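Lmo1076 protein (PDB 3FI7) is a secreted autolysin whose catalytic domain, a GH73 N-acetylglucosaminidase, hydrolyses cell-wall peptidoglycan and is subject to autoinhibition. Local coordinates at residues A[47-58]-A[120-128]. Numbering follows the deposited sequence.
Sequences KYNLYPSVMIAQ and LEDNAKKLR
The Schellman turn that ends helix 29-47, with Asn49 at its positive-phi position, docks through Tyr48 against Arg128, Ala124 and Glu121 of helix 116-129. The Arg128 chain bends twice (chi2 59°, chi3 57°), which sets its guanidinium side-on to the turn. Arg128 NE and NH2 both donate to Tyr48 O, at 3.0 and 3.1 Å, from the same face of that peptide plane, and NH2 adds a weak bond to Asn49 O. The far nitrogen, NH1, is salt-bridged to Glu144, so the charged group ties the turn to a third part of the chain. The Tyr48 ring takes the Ala124 methyl over one face, a CH-pi contact with CB 4.1 Å from the ring centroid. At the ring's edge, Tyr48 OH donates to the anti lone pair of Glu121 OE2 (2.8 Å), while the extended Lys47 brings NZ to the same oxygen, 3.2 Å away, as a salt bridge. Deeper in, Leu50 CD1 lies against Ala124 and the CB of Leu127. Met55, bent at chi3, turns its CE onto Ala124 CB (3.6 Å) and its SD toward Leu120. Beyond them Asn123 ND2 donates to Gln58 OE1 (3.3 Å) from above the carbonyl plane of Gln58; a water bridges that oxygen to Asn123 OD1, and Gln58 NE2 bonds Tyr166. Turn and following helix, packed on helix 116-129, form part of the alpha-helical core of this lysozyme-clan GH73 domain.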
# COMPACT_ATOMS: atom_id res chain seq x y z
N LYS A 47 4.89 6.86 13.19
CA LYS A 47 4.23 8.10 13.61
C LYS A 47 2.73 7.92 13.89
O LYS A 47 2.19 8.53 14.81
CB LYS A 47 4.46 9.17 12.55
CG LYS A 47 3.70 10.46 12.77
CD LYS A 47 4.04 11.44 11.66
CE LYS A 47 3.17 12.68 11.73
NZ LYS A 47 3.49 13.59 10.59
N TYR A 48 2.06 7.07 13.11
CA TYR A 48 0.63 6.84 13.27
C TYR A 48 0.29 5.48 13.90
O TYR A 48 -0.88 5.09 13.93
CB TYR A 48 -0.09 6.96 11.92
CG TYR A 48 -0.04 8.35 11.34
CD1 TYR A 48 -1.04 9.28 11.62
CD2 TYR A 48 1.00 8.74 10.51
CE1 TYR A 48 -1.00 10.55 11.09
CE2 TYR A 48 1.05 10.01 9.98
CZ TYR A 48 0.05 10.91 10.27
OH TYR A 48 0.10 12.18 9.74
N ASN A 49 1.31 4.79 14.41
CA ASN A 49 1.16 3.46 15.02
C ASN A 49 0.30 2.45 14.23
O ASN A 49 -0.70 1.94 14.73
CB ASN A 49 0.69 3.57 16.48
CG ASN A 49 1.07 2.34 17.31
OD1 ASN A 49 2.10 1.71 17.07
ND2 ASN A 49 0.22 1.98 18.27
N LEU A 50 0.72 2.17 13.00
CA LEU A 50 0.06 1.20 12.13
C LEU A 50 1.08 0.15 11.68
O LEU A 50 2.27 0.30 11.94
CB LEU A 50 -0.50 1.91 10.90
CG LEU A 50 -1.39 3.13 11.14
CD1 LEU A 50 -1.74 3.79 9.81
CD2 LEU A 50 -2.65 2.72 11.87
N TYR A 51 0.62 -0.91 11.01
CA TYR A 51 1.55 -1.90 10.43
C TYR A 51 2.06 -1.45 9.05
O TYR A 51 1.27 -1.27 8.12
CB TYR A 51 0.90 -3.27 10.26
CG TYR A 51 0.74 -4.08 11.53
CD1 TYR A 51 1.81 -4.80 12.04
CD2 TYR A 51 -0.48 -4.12 12.21
CE1 TYR A 51 1.67 -5.55 13.21
CE2 TYR A 51 -0.63 -4.86 13.36
CZ TYR A 51 0.45 -5.57 13.87
OH TYR A 51 0.32 -6.31 15.02
N PRO A 52 3.38 -1.28 8.92
CA PRO A 52 3.99 -0.97 7.62
C PRO A 52 3.70 -2.07 6.59
O PRO A 52 3.55 -1.80 5.40
CB PRO A 52 5.50 -0.95 7.92
CG PRO A 52 5.61 -0.77 9.37
CD PRO A 52 4.38 -1.35 10.00
N SER A 53 3.63 -3.31 7.05
CA SER A 53 3.39 -4.42 6.14
C SER A 53 2.02 -4.27 5.51
O SER A 53 1.82 -4.58 4.34
CB SER A 53 3.49 -5.76 6.86
OG SER A 53 2.57 -5.81 7.93
N VAL A 54 1.06 -3.79 6.29
CA VAL A 54 -0.30 -3.64 5.81
C VAL A 54 -0.39 -2.44 4.85
O VAL A 54 -1.09 -2.49 3.83
CB VAL A 54 -1.29 -3.51 6.99
CG1 VAL A 54 -2.68 -3.13 6.50
CG2 VAL A 54 -1.32 -4.82 7.78
N MET A 55 0.33 -1.37 5.17
CA MET A 55 0.36 -0.20 4.30
C MET A 55 1.01 -0.49 2.94
O MET A 55 0.51 -0.06 1.89
CB MET A 55 1.10 0.96 4.97
CG MET A 55 1.17 2.21 4.08
SD MET A 55 2.09 3.59 4.80
CE MET A 55 0.81 4.37 5.79
N ILE A 56 2.12 -1.22 2.96
CA ILE A 56 2.82 -1.54 1.72
C ILE A 56 1.95 -2.47 0.88
O ILE A 56 1.83 -2.28 -0.32
CB ILE A 56 4.20 -2.18 2.00
CG1 ILE A 56 5.13 -1.16 2.67
CG2 ILE A 56 4.82 -2.70 0.72
CD1 ILE A 56 6.27 -1.79 3.47
N ALA A 57 1.33 -3.46 1.52
CA ALA A 57 0.44 -4.37 0.79
C ALA A 57 -0.75 -3.62 0.19
O ALA A 57 -1.13 -3.86 -0.95
CB ALA A 57 -0.04 -5.48 1.70
N GLN A 58 -1.33 -2.70 0.96
CA GLN A 58 -2.43 -1.89 0.44
C GLN A 58 -1.99 -1.05 -0.74
O GLN A 58 -2.70 -0.97 -1.74
CB GLN A 58 -3.02 -0.97 1.52
CG GLN A 58 -4.08 -1.62 2.36
CD GLN A 58 -4.97 -0.60 3.05
OE1 GLN A 58 -4.52 0.11 3.95
NE2 GLN A 58 -6.23 -0.52 2.63
N LEU A 120 0.99 8.04 0.75
CA LEU A 120 1.06 7.11 1.88
C LEU A 120 0.57 7.76 3.17
O LEU A 120 -0.14 7.14 3.96
CB LEU A 120 2.49 6.57 2.07
CG LEU A 120 3.01 5.71 0.92
CD1 LEU A 120 4.54 5.67 0.91
CD2 LEU A 120 2.41 4.30 0.96
N GLU A 121 0.95 9.02 3.38
CA GLU A 121 0.54 9.71 4.60
C GLU A 121 -0.98 9.88 4.67
O GLU A 121 -1.57 9.75 5.75
CB GLU A 121 1.25 11.05 4.75
CG GLU A 121 0.87 11.80 6.03
CD GLU A 121 1.99 12.67 6.58
OE1 GLU A 121 2.89 13.05 5.80
OE2 GLU A 121 1.96 12.97 7.80
N ASP A 122 -1.62 10.15 3.53
CA ASP A 122 -3.08 10.22 3.48
C ASP A 122 -3.72 8.91 3.91
O ASP A 122 -4.71 8.92 4.64
CB ASP A 122 -3.58 10.62 2.09
CG ASP A 122 -4.15 12.05 2.06
OD1 ASP A 122 -5.00 12.32 1.18
OD2 ASP A 122 -3.75 12.88 2.91
N ASN A 123 -3.16 7.79 3.47
CA ASN A 123 -3.66 6.47 3.86
C ASN A 123 -3.51 6.29 5.37
O ASN A 123 -4.43 5.79 6.03
CB ASN A 123 -2.94 5.35 3.09
CG ASN A 123 -3.17 3.96 3.70
OD1 ASN A 123 -2.33 3.46 4.45
ND2 ASN A 123 -4.28 3.33 3.35
N ALA A 124 -2.38 6.71 5.91
CA ALA A 124 -2.14 6.61 7.35
C ALA A 124 -3.12 7.48 8.14
O ALA A 124 -3.65 7.06 9.17
CB ALA A 124 -0.71 7.00 7.69
N LYS A 125 -3.36 8.69 7.66
CA LYS A 125 -4.31 9.60 8.30
C LYS A 125 -5.71 9.00 8.26
O LYS A 125 -6.44 9.03 9.25
CB LYS A 125 -4.30 10.96 7.62
CG LYS A 125 -3.13 11.86 7.98
CD LYS A 125 -3.18 13.09 7.10
CE LYS A 125 -2.25 14.19 7.58
NZ LYS A 125 -2.35 15.37 6.67
N LYS A 126 -6.08 8.46 7.11
CA LYS A 126 -7.37 7.82 6.93
C LYS A 126 -7.60 6.73 7.98
O LYS A 126 -8.63 6.73 8.66
CB LYS A 126 -7.49 7.25 5.52
CG LYS A 126 -8.88 6.80 5.11
CD LYS A 126 -8.92 6.48 3.61
CE LYS A 126 -10.32 6.10 3.15
NZ LYS A 126 -10.37 5.79 1.69
N LEU A 127 -6.65 5.81 8.12
CA LEU A 127 -6.77 4.72 9.09
C LEU A 127 -6.77 5.20 10.54
O LEU A 127 -7.58 4.74 11.35
CB LEU A 127 -5.67 3.67 8.90
CG LEU A 127 -5.75 2.88 7.59
CD1 LEU A 127 -4.85 1.66 7.60
CD2 LEU A 127 -7.18 2.48 7.31
N ARG A 128 -5.84 6.10 10.86
CA ARG A 128 -5.68 6.55 12.23
C ARG A 128 -6.76 7.55 12.64
O ARG A 128 -7.36 7.42 13.71
CB ARG A 128 -4.28 7.13 12.46
CG ARG A 128 -4.12 7.92 13.77
CD ARG A 128 -4.43 7.06 15.00
NE ARG A 128 -3.59 5.86 15.05
CZ ARG A 128 -3.68 4.92 15.99
NH1 ARG A 128 -4.57 5.03 16.97
NH2 ARG A 128 -2.87 3.87 15.95
O HOH W 1 -2.40 0.76 5.46